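Local coordinates for putative hydrolase (Chloroflexus aurantiacus J-10-fl, PDB 3CMN), which is a putative hydrolase that probably cleaves peptide bonds as a zincin-like metallopeptidase, at residues I18-A23 with V125-L130; R45-R50 with S173-R178; S72-F77 with L156-P161. All blocks are in the same frame, centred on the assembly; numbering follows the deposited sequence.

Interaction 1: I18-A23 with V125-L130; sequences IDWEQA and VQIGGL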
loop_
_atom_site.group_PDB
_atom_site.type_symbol
_atom_site.label_atom_id
_atom_site.label_comp_id
_atom_site.label_asym_id
_atom_site.label_seq_id
_atom_site.Cartn_x
_atom_site.Cartn_y
_atom_site.Cartn_z
ATOM N N ILE A 18 13.742 -22.381 -3.855
ATOM C CA ILE A 18 12.514 -22.216 -4.617
ATOM C C ILE A 18 12.793 -22.132 -6.096
ATOM O O ILE A 18 13.710 -21.433 -6.524
ATOM C CB ILE A 18 11.780 -20.929 -4.204
ATOM C CG1 ILE A 18 11.533 -20.942 -2.698
ATOM C CG2 ILE A 18 10.467 -20.798 -4.984
ATOM C CD1 ILE A 18 11.091 -19.617 -2.148
ATOM N N ASP A 19 12.004 -22.850 -6.882
ATOM C CA ASP A 19 12.162 -22.805 -8.326
ATOM C C ASP A 19 11.306 -21.647 -8.824
ATOM O O ASP A 19 10.094 -21.792 -9.024
ATOM C CB ASP A 19 11.682 -24.105 -8.959
ATOM C CG ASP A 19 11.859 -24.108 -10.457
ATOM O OD1 ASP A 19 11.893 -23.014 -11.050
ATOM O OD2 ASP A 19 11.949 -25.197 -11.039
ATOM N N TRP A 20 11.946 -20.501 -9.018
ATOM C CA TRP A 20 11.244 -19.307 -9.454
ATOM C C TRP A 20 10.708 -19.311 -10.875
ATOM O O TRP A 20 9.885 -18.475 -11.225
ATOM C CB TRP A 20 12.118 -18.080 -9.216
ATOM C CG TRP A 20 12.162 -17.741 -7.771
ATOM C CD1 TRP A 20 13.192 -17.965 -6.899
ATOM C CD2 TRP A 20 11.084 -17.209 -6.993
ATOM N NE1 TRP A 20 12.817 -17.610 -5.625
ATOM C CE2 TRP A 20 11.527 -17.145 -5.653
ATOM C CE3 TRP A 20 9.785 -16.786 -7.295
ATOM C CZ2 TRP A 20 10.717 -16.674 -4.618
ATOM C CZ3 TRP A 20 8.979 -16.317 -6.264
ATOM C CH2 TRP A 20 9.451 -16.267 -4.943
ATOM N N GLU A 21 11.154 -20.243 -11.700
ATOM C CA GLU A 21 10.634 -20.284 -13.051
ATOM C C GLU A 21 9.374 -21.129 -13.062
ATOM O O GLU A 21 8.526 -20.997 -13.939
ATOM C CB GLU A 21 11.697 -20.796 -14.017
ATOM C CG GLU A 21 12.390 -19.619 -14.715
ATOM C CD GLU A 21 13.763 -19.950 -15.266
ATOM O OE1 GLU A 21 13.875 -20.872 -16.105
ATOM O OE2 GLU A 21 14.732 -19.274 -14.856
ATOM N N GLN A 22 9.242 -21.992 -12.063
ATOM C CA GLN A 22 8.039 -22.794 -11.939
ATOM C C GLN A 22 7.012 -21.828 -11.353
ATOM O O GLN A 22 5.843 -21.829 -11.739
ATOM C CB GLN A 22 8.253 -23.966 -10.978
ATOM C CG GLN A 22 6.959 -24.609 -10.562
ATOM C CD GLN A 22 6.181 -25.137 -11.746
ATOM O OE1 GLN A 22 6.584 -26.119 -12.371
ATOM N NE2 GLN A 22 5.063 -24.482 -12.071
ATOM N N ALA A 23 7.480 -21.004 -10.420
ATOM C CA ALA A 23 6.644 -20.009 -9.772
ATOM C C ALA A 23 6.106 -19.025 -10.810
ATOM O O ALA A 23 4.910 -18.733 -10.846
ATOM C CB ALA A 23 7.444 -19.273 -8.709
ATOM N N VAL A 125 5.257 -23.745 -7.188
ATOM C CA VAL A 125 3.855 -23.868 -7.577
ATOM C C VAL A 125 2.972 -23.101 -6.594
ATOM O O VAL A 125 2.078 -22.349 -6.992
ATOM C CB VAL A 125 3.400 -25.358 -7.585
ATOM C CG1 VAL A 125 1.889 -25.448 -7.648
ATOM C CG2 VAL A 125 3.989 -26.077 -8.781
ATOM N N GLN A 126 3.235 -23.287 -5.306
ATOM C CA GLN A 126 2.441 -22.636 -4.270
ATOM C C GLN A 126 2.627 -21.118 -4.175
ATOM O O GLN A 126 1.642 -20.382 -4.055
ATOM C CB GLN A 126 2.719 -23.307 -2.931
ATOM C CG GLN A 126 2.342 -24.780 -2.941
ATOM C CD GLN A 126 2.755 -25.507 -1.671
ATOM O OE1 GLN A 126 2.012 -25.539 -0.690
ATOM N NE2 GLN A 126 3.952 -26.082 -1.684
ATOM N N ILE A 127 3.879 -20.664 -4.241
ATOM C CA ILE A 127 4.205 -19.242 -4.173
ATOM C C ILE A 127 3.721 -18.556 -5.451
ATOM O O ILE A 127 3.155 -17.464 -5.404
ATOM C CB ILE A 127 5.730 -19.021 -4.039
ATOM C CG1 ILE A 127 6.249 -19.720 -2.778
ATOM C CG2 ILE A 127 6.040 -17.526 -3.993
ATOM C CD1 ILE A 127 7.761 -19.675 -2.625
ATOM N N GLY A 128 3.957 -19.207 -6.587
ATOM C CA GLY A 128 3.529 -18.663 -7.860
ATOM C C GLY A 128 2.019 -18.613 -7.910
ATOM O O GLY A 128 1.426 -17.657 -8.405
ATOM N N GLY A 129 1.390 -19.655 -7.379
ATOM C CA GLY A 129 -0.058 -19.709 -7.362
ATOM C C GLY A 129 -0.611 -18.531 -6.598
ATOM O O GLY A 129 -1.514 -17.841 -7.074
ATOM N N LEU A 130 -0.064 -18.298 -5.407
ATOM C CA LEU A 130 -0.510 -17.188 -4.579
ATOM C C LEU A 130 -0.293 -15.856 -5.298
ATOM O O LEU A 130 -1.136 -14.969 -5.240
ATOM C CB LEU A 130 0.226 -17.187 -3.235
ATOM C CG LEU A 130 -0.118 -18.361 -2.304
ATOM C CD1 LEU A 130 0.821 -18.363 -1.113
ATOM C CD2 LEU A 130 -1.567 -18.248 -1.842
#

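Interaction 2: R45-R50 with S173-R178; sequences REQYAR and SDEDFR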
loop_
_atom_site.group_PDB
_atom_site.type_symbol
_atom_site.label_atom_id
_atom_site.label_comp_id
_atom_site.label_asym_id
_atom_site.label_seq_id
_atom_site.Cartn_x
_atom_site.Cartn_y
_atom_site.Cartn_z
ATOM N N ARG A 45 -4.702 5.910 -20.496
ATOM C CA ARG A 45 -3.452 6.580 -20.153
ATOM C C ARG A 45 -3.741 8.074 -20.017
ATOM O O ARG A 45 -3.199 8.736 -19.137
ATOM C CB ARG A 45 -2.394 6.387 -21.248
ATOM C CG ARG A 45 -2.117 4.955 -21.648
ATOM C CD ARG A 45 -0.904 4.842 -22.582
ATOM N NE ARG A 45 0.333 4.701 -21.816
ATOM C CZ ARG A 45 0.916 5.689 -21.148
ATOM N NH1 ARG A 45 0.391 6.902 -21.162
ATOM N NH2 ARG A 45 2.000 5.453 -20.428
ATOM N N GLU A 46 -4.582 8.603 -20.910
ATOM C CA GLU A 46 -4.968 10.018 -20.883
ATOM C C GLU A 46 -5.630 10.335 -19.559
ATOM O O GLU A 46 -5.261 11.277 -18.866
ATOM C CB GLU A 46 -5.985 10.340 -21.985
ATOM C CG GLU A 46 -5.477 10.320 -23.423
ATOM C CD GLU A 46 -4.760 11.597 -23.814
ATOM O OE1 GLU A 46 -4.551 11.812 -25.026
ATOM O OE2 GLU A 46 -4.400 12.388 -22.915
ATOM N N GLN A 47 -6.628 9.533 -19.224
ATOM C CA GLN A 47 -7.399 9.711 -18.006
ATOM C C GLN A 47 -6.504 9.748 -16.779
ATOM O O GLN A 47 -6.509 10.728 -16.033
ATOM C CB GLN A 47 -8.432 8.592 -17.896
ATOM C CG GLN A 47 -9.454 8.740 -16.790
ATOM C CD GLN A 47 -10.387 7.553 -16.736
ATOM O OE1 GLN A 47 -10.101 6.503 -17.327
ATOM N NE2 GLN A 47 -11.500 7.697 -16.024
ATOM N N TYR A 48 -5.728 8.682 -16.574
ATOM C CA TYR A 48 -4.820 8.603 -15.424
ATOM C C TYR A 48 -3.781 9.721 -15.441
ATOM O O TYR A 48 -3.478 10.314 -14.400
ATOM C CB TYR A 48 -4.095 7.246 -15.377
ATOM C CG TYR A 48 -4.972 6.090 -14.975
ATOM C CD1 TYR A 48 -5.152 5.003 -15.822
ATOM C CD2 TYR A 48 -5.632 6.090 -13.759
ATOM C CE1 TYR A 48 -5.980 3.948 -15.463
ATOM C CE2 TYR A 48 -6.458 5.042 -13.389
ATOM C CZ TYR A 48 -6.632 3.977 -14.247
ATOM O OH TYR A 48 -7.489 2.965 -13.885
ATOM N N ALA A 49 -3.241 10.015 -16.619
ATOM C CA ALA A 49 -2.234 11.064 -16.732
ATOM C C ALA A 49 -2.760 12.376 -16.172
ATOM O O ALA A 49 -2.076 13.046 -15.393
ATOM C CB ALA A 49 -1.820 11.250 -18.183
ATOM N N ARG A 50 -3.977 12.747 -16.560
ATOM C CA ARG A 50 -4.534 13.992 -16.067
ATOM C C ARG A 50 -4.979 13.879 -14.615
ATOM O O ARG A 50 -4.921 14.858 -13.878
ATOM C CB ARG A 50 -5.695 14.462 -16.946
ATOM C CG ARG A 50 -6.932 13.595 -16.862
ATOM C CD ARG A 50 -8.161 14.346 -17.335
ATOM N NE ARG A 50 -9.344 13.793 -16.695
ATOM C CZ ARG A 50 -10.085 12.828 -17.217
ATOM N NH1 ARG A 50 -9.774 12.322 -18.400
ATOM N NH2 ARG A 50 -11.100 12.328 -16.532
ATOM N N SER A 173 -19.123 4.719 -10.377
ATOM C CA SER A 173 -18.859 5.624 -11.479
ATOM C C SER A 173 -17.451 5.418 -12.065
ATOM O O SER A 173 -16.466 5.329 -11.336
ATOM C CB SER A 173 -19.015 7.063 -10.968
ATOM O OG SER A 173 -18.594 8.019 -11.926
ATOM N N ASP A 174 -17.361 5.345 -13.386
ATOM C CA ASP A 174 -16.087 5.158 -14.058
ATOM C C ASP A 174 -15.106 6.248 -13.637
ATOM O O ASP A 174 -14.035 5.970 -13.110
ATOM C CB ASP A 174 -16.308 5.201 -15.574
ATOM C CG ASP A 174 -15.018 5.101 -16.372
ATOM O OD1 ASP A 174 -14.132 5.960 -16.208
ATOM O OD2 ASP A 174 -14.896 4.161 -17.186
ATOM N N GLU A 175 -15.482 7.495 -13.874
ATOM C CA GLU A 175 -14.633 8.628 -13.546
ATOM C C GLU A 175 -14.309 8.759 -12.063
ATOM O O GLU A 175 -13.153 8.904 -11.675
ATOM C CB GLU A 175 -15.298 9.915 -14.031
ATOM C CG GLU A 175 -14.483 11.180 -13.847
ATOM C CD GLU A 175 -13.328 11.300 -14.827
ATOM O OE1 GLU A 175 -13.247 10.498 -15.789
ATOM O OE2 GLU A 175 -12.495 12.216 -14.639
ATOM N N ASP A 176 -15.336 8.721 -11.229
ATOM C CA ASP A 176 -15.141 8.889 -9.795
ATOM C C ASP A 176 -14.275 7.829 -9.125
ATOM O O ASP A 176 -13.414 8.153 -8.296
ATOM C CB ASP A 176 -16.500 8.987 -9.103
ATOM C CG ASP A 176 -17.174 10.322 -9.348
ATOM O OD1 ASP A 176 -16.872 10.974 -10.372
ATOM O OD2 ASP A 176 -18.016 10.721 -8.521
ATOM N N PHE A 177 -14.497 6.565 -9.474
ATOM C CA PHE A 177 -13.713 5.498 -8.880
ATOM C C PHE A 177 -12.236 5.577 -9.267
ATOM O O PHE A 177 -11.360 5.382 -8.430
ATOM C CB PHE A 177 -14.267 4.136 -9.267
ATOM C CG PHE A 177 -13.552 2.994 -8.617
ATOM C CD1 PHE A 177 -13.313 2.994 -7.238
ATOM C CD2 PHE A 177 -13.123 1.914 -9.371
ATOM C CE1 PHE A 177 -12.654 1.929 -6.619
ATOM C CE2 PHE A 177 -12.463 0.841 -8.770
ATOM C CZ PHE A 177 -12.229 0.851 -7.384
ATOM N N ARG A 178 -11.955 5.878 -10.529
ATOM C CA ARG A 178 -10.573 5.969 -10.968
ATOM C C ARG A 178 -9.850 7.196 -10.426
ATOM O O ARG A 178 -8.629 7.191 -10.306
ATOM C CB ARG A 178 -10.499 5.898 -12.495
ATOM C CG ARG A 178 -10.775 4.501 -12.993
ATOM C CD ARG A 178 -10.790 4.435 -14.490
ATOM N NE ARG A 178 -11.070 3.078 -14.942
ATOM C CZ ARG A 178 -12.238 2.468 -14.800
ATOM N NH1 ARG A 178 -13.254 3.091 -14.217
ATOM N NH2 ARG A 178 -12.386 1.230 -15.248
#

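Interaction 3: S72-F77 with L156-P161; sequences SRIFVF and LYFVEP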
loop_
_atom_site.group_PDB
_atom_site.type_symbol
_atom_site.label_atom_id
_atom_site.label_comp_id
_atom_site.label_asym_id
_atom_site.label_seq_id
_atom_site.Cartn_x
_atom_site.Cartn_y
_atom_site.Cartn_z
ATOM N N SER A 72 6.269 11.636 -13.466
ATOM C CA SER A 72 6.313 11.985 -14.880
ATOM C C SER A 72 5.922 10.852 -15.808
ATOM O O SER A 72 5.857 11.044 -17.012
ATOM C CB SER A 72 7.703 12.510 -15.267
ATOM O OG SER A 72 8.720 11.565 -14.998
ATOM N N ARG A 73 5.679 9.668 -15.259
ATOM C CA ARG A 73 5.259 8.536 -16.081
ATOM C C ARG A 73 4.145 7.761 -15.391
ATOM O O ARG A 73 4.052 7.730 -14.169
ATOM C CB ARG A 73 6.427 7.583 -16.369
ATOM C CG ARG A 73 7.543 8.174 -17.217
ATOM C CD ARG A 73 8.473 7.090 -17.738
ATOM N NE ARG A 73 7.885 6.386 -18.877
ATOM C CZ ARG A 73 8.389 5.279 -19.421
ATOM N NH1 ARG A 73 9.491 4.738 -18.916
ATOM N NH2 ARG A 73 7.807 4.731 -20.487
ATOM N N ILE A 74 3.275 7.164 -16.186
ATOM C CA ILE A 74 2.199 6.358 -15.638
ATOM C C ILE A 74 2.050 5.138 -16.522
ATOM O O ILE A 74 2.152 5.223 -17.748
ATOM C CB ILE A 74 0.837 7.132 -15.559
ATOM C CG1 ILE A 74 0.473 7.726 -16.919
ATOM C CG2 ILE A 74 0.905 8.217 -14.485
ATOM C CD1 ILE A 74 -0.299 6.778 -17.810
ATOM N N PHE A 75 1.835 3.991 -15.900
ATOM C CA PHE A 75 1.668 2.777 -16.669
ATOM C C PHE A 75 0.305 2.147 -16.387
ATOM O O PHE A 75 -0.117 2.045 -15.242
ATOM C CB PHE A 75 2.767 1.770 -16.321
ATOM C CG PHE A 75 4.159 2.356 -16.275
ATOM C CD1 PHE A 75 4.798 2.569 -15.053
ATOM C CD2 PHE A 75 4.840 2.669 -17.451
ATOM C CE1 PHE A 75 6.108 3.084 -14.996
ATOM C CE2 PHE A 75 6.143 3.186 -17.411
ATOM C CZ PHE A 75 6.778 3.392 -16.175
ATOM N N VAL A 76 -0.384 1.751 -17.452
ATOM C CA VAL A 76 -1.669 1.071 -17.357
ATOM C C VAL A 76 -1.252 -0.389 -17.562
ATOM O O VAL A 76 -0.780 -0.753 -18.640
ATOM C CB VAL A 76 -2.632 1.513 -18.510
ATOM C CG1 VAL A 76 -3.960 0.780 -18.412
ATOM C CG2 VAL A 76 -2.863 3.012 -18.447
ATOM N N PHE A 77 -1.389 -1.212 -16.529
ATOM C CA PHE A 77 -1.002 -2.619 -16.618
ATOM C C PHE A 77 -2.186 -3.568 -16.762
ATOM O O PHE A 77 -3.304 -3.260 -16.357
ATOM C CB PHE A 77 -0.258 -3.078 -15.343
ATOM C CG PHE A 77 1.173 -2.598 -15.209
ATOM C CD1 PHE A 77 1.855 -2.818 -14.007
ATOM C CD2 PHE A 77 1.843 -1.963 -16.247
ATOM C CE1 PHE A 77 3.173 -2.416 -13.828
ATOM C CE2 PHE A 77 3.169 -1.550 -16.090
ATOM C CZ PHE A 77 3.840 -1.778 -14.869
ATOM N N LEU A 156 3.653 5.934 -11.652
ATOM C CA LEU A 156 2.610 5.161 -10.990
ATOM C C LEU A 156 1.977 4.251 -12.027
ATOM O O LEU A 156 1.914 4.601 -13.205
ATOM C CB LEU A 156 1.537 6.081 -10.397
ATOM C CG LEU A 156 1.878 6.847 -9.114
ATOM C CD1 LEU A 156 0.748 7.805 -8.777
ATOM C CD2 LEU A 156 2.083 5.868 -7.960
ATOM N N TYR A 157 1.537 3.071 -11.600
ATOM C CA TYR A 157 0.870 2.150 -12.520
ATOM C C TYR A 157 -0.486 1.794 -11.962
ATOM O O TYR A 157 -0.719 1.880 -10.761
ATOM C CB TYR A 157 1.704 0.878 -12.789
ATOM C CG TYR A 157 1.944 -0.050 -11.602
ATOM C CD1 TYR A 157 0.902 -0.810 -11.053
ATOM C CD2 TYR A 157 3.228 -0.194 -11.054
ATOM C CE1 TYR A 157 1.132 -1.691 -9.986
ATOM C CE2 TYR A 157 3.469 -1.078 -9.987
ATOM C CZ TYR A 157 2.418 -1.818 -9.457
ATOM O OH TYR A 157 2.638 -2.663 -8.385
ATOM N N PHE A 158 -1.384 1.415 -12.856
ATOM C CA PHE A 158 -2.737 1.043 -12.490
ATOM C C PHE A 158 -3.057 -0.230 -13.247
ATOM O O PHE A 158 -2.817 -0.308 -14.445
ATOM C CB PHE A 158 -3.716 2.160 -12.894
ATOM C CG PHE A 158 -3.352 3.518 -12.333
ATOM C CD1 PHE A 158 -2.384 4.305 -12.940
ATOM C CD2 PHE A 158 -3.953 3.987 -11.164
ATOM C CE1 PHE A 158 -2.012 5.543 -12.391
ATOM C CE2 PHE A 158 -3.592 5.218 -10.604
ATOM C CZ PHE A 158 -2.617 5.998 -11.220
ATOM N N VAL A 159 -3.531 -1.237 -12.544
ATOM C CA VAL A 159 -3.959 -2.449 -13.233
ATOM C C VAL A 159 -5.418 -2.342 -13.664
ATOM O O VAL A 159 -6.296 -2.879 -13.017
ATOM C CB VAL A 159 -3.755 -3.697 -12.356
ATOM C CG1 VAL A 159 -3.868 -4.961 -13.194
ATOM C CG2 VAL A 159 -2.411 -3.636 -11.647
ATOM N N GLU A 160 -5.669 -1.546 -14.697
ATOM C CA GLU A 160 -6.988 -1.141 -15.167
ATOM C C GLU A 160 -7.943 -2.328 -15.214
ATOM O O GLU A 160 -9.141 -2.122 -14.907
ATOM C CB GLU A 160 -6.890 -0.480 -16.542
ATOM C CG GLU A 160 -7.739 0.773 -16.692
ATOM C CD GLU A 160 -9.197 0.459 -16.963
ATOM O OE1 GLU A 160 -9.468 -0.517 -17.694
ATOM O OE2 GLU A 160 -10.068 1.188 -16.444
ATOM N N PRO A 161 -7.551 -3.510 -15.656
ATOM C CA PRO A 161 -8.504 -4.621 -15.736
ATOM C C PRO A 161 -9.200 -4.913 -14.417
ATOM O O PRO A 161 -10.418 -5.076 -14.384
ATOM C CB PRO A 161 -7.642 -5.787 -16.219
ATOM C CG PRO A 161 -6.607 -5.104 -17.089
ATOM C CD PRO A 161 -6.251 -3.879 -16.255
#

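Interaction 1: I18-A23 with V125-L130
The indole of W20 meets I127 of the neighbouring helix obliquely, its six-membered ring reaching the branch methyl, with CH2 3.8 Å from I127 CG2. One indole face carries I18 CG2, 3.9 Å above the plane and toward the rim, while F94 brings in a ring inclined to it and E98 takes the hydrogen bond from NE1. The other flat group, the amide of Q22, lies alongside V125: chi1 sets CG 3.8 Å from V125 CG2, and the bend at chi2 (59°) folds CD and NE2 along the same methyl. I18 and I127 meet tip to tip, and their CD1 atoms, 3.4 Å apart, are tighter than normal van der Waals contact. The backbones close in beside them at A23 and G128, whose CA atoms are 3.9 Å apart. A23 O receives a CA-H...O contact from G128 CA at 3.3 Å, and any side chain on G128 would run into that oxygen. No conventional hydrogen bond joins the two segments. D19 sets the start of helix 20-31 as its N-cap: OD1 accepts from E21 N nearly along its C-O axis and from Q22 N above the carboxylate plane. This is an Asp-capped first helical turn seated on a glycine of helix 120-135, with apolar side chains sealing the join beside helix 79-92.

Interaction 2: R45-R50 with S173-R178
Q47 lays its extended side chain across R178 at about a right angle, amide and guanidinium planes 11° apart, and OE1 comes to 3.6 Å from R178 CD. CG stands opposite the backbone N about CA-CB (chi1 -171°), which carries the amide straight across the gap between helices whose short segment axes come within 11.4 Å. Its NE2 gives a hydrogen bond of 3.2 Å to D174 OD1, the amide and carboxylate lying nearly in one plane, and a weak one to E175 OE1. R44, from the preceding turn, bonds Q47 OE1 and pairs with D174 OD2. Y48 closes the inner side, its OH resting 3.7 Å from R178 CD; that hydroxyl is buried with no polar partner in the model. R178 NH1 turns back to D174 O at 3.2 Å with the oxygen in the guanidinium plane, and NH2 forms a salt bridge with E160. The outer side is looser. There R50, on the exposed flank, stretches over to E175, guanidinium edge to carboxylate with the planes 9° apart; the salt bridge is modelled too short for its exact length to be trusted. Inside, the polar ends are shared among several partners, and the nearby carboxylates D174 and E160 probably offset the close approach of R44 to R178, so this partly buried junction probably relies more on balanced charge than on apolar packing.

Interaction 3: S72-F77 with L156-P161
F77 and Y157 stack across the contact although they are not a bridged pair: F75 is the residue opposite Y157, and the ring of F77 reaches back over it from two residues further on. The rings form an offset stack, centroids 4.7 Å apart and planes at 21°. F77 CE1 sits over one face of the tyrosine, 3.5 Å from Y157 CG, while Y157 CB lies under the face of F77 in a CH-pi contact. With CG placed between backbone N and carbonyl carbon (chi1 65°), the phenol swings forward under F77, and W82 meets it at a steep angle. An alanine at Y157 would keep CB but is likely to leave F77 and W82 without the ring they lean on, opening a gap on this face. Beneath the aromatics runs regular parallel pairing. L156 O takes F75 N at 2.8 Å, F158 O takes F77 N at 2.7 Å, and R73 O accepts from L156 N. On the other face, I74, V76, L156 and F158 turn inward, and V76 CG1 packs 3.7 Å from E160 CB. F158 also touches E185 of an HExxH pattern, with no metal bound to its histidines here, which would be consistent with a place near a zincin-type active site. Backbone hydrogen bonds thus tie the strands while apolar and aromatic groups cover both faces; the carboxylate of E160 leads away from the strands, leaving the pair itself joined without side-chain charges.

How the interactions relate
Interactions 2 and 3 belong to one region, their centres 11 Å apart, whereas interaction 1 lies about 25 Å from interaction 3, centre to centre, and touches neither. Interaction 3 is the most buried, a strand pair in a largely helical chain, nested inside the loop that interaction 2 closes. The two share a seam, joining helix 41-63 to the sheet through Y48 and F158, and helix 174-193 to helix 160-169 through R178 and E160. Both helix-helix contacts are partly buried, yet they differ: interaction 1 brings backbones together at a glycine with apolar groups, while interaction 2 spans a wider gap with amide, carboxylate and guanidinium groups. Only interaction 3 has backbone N-H...O hydrogen bonds across its segments.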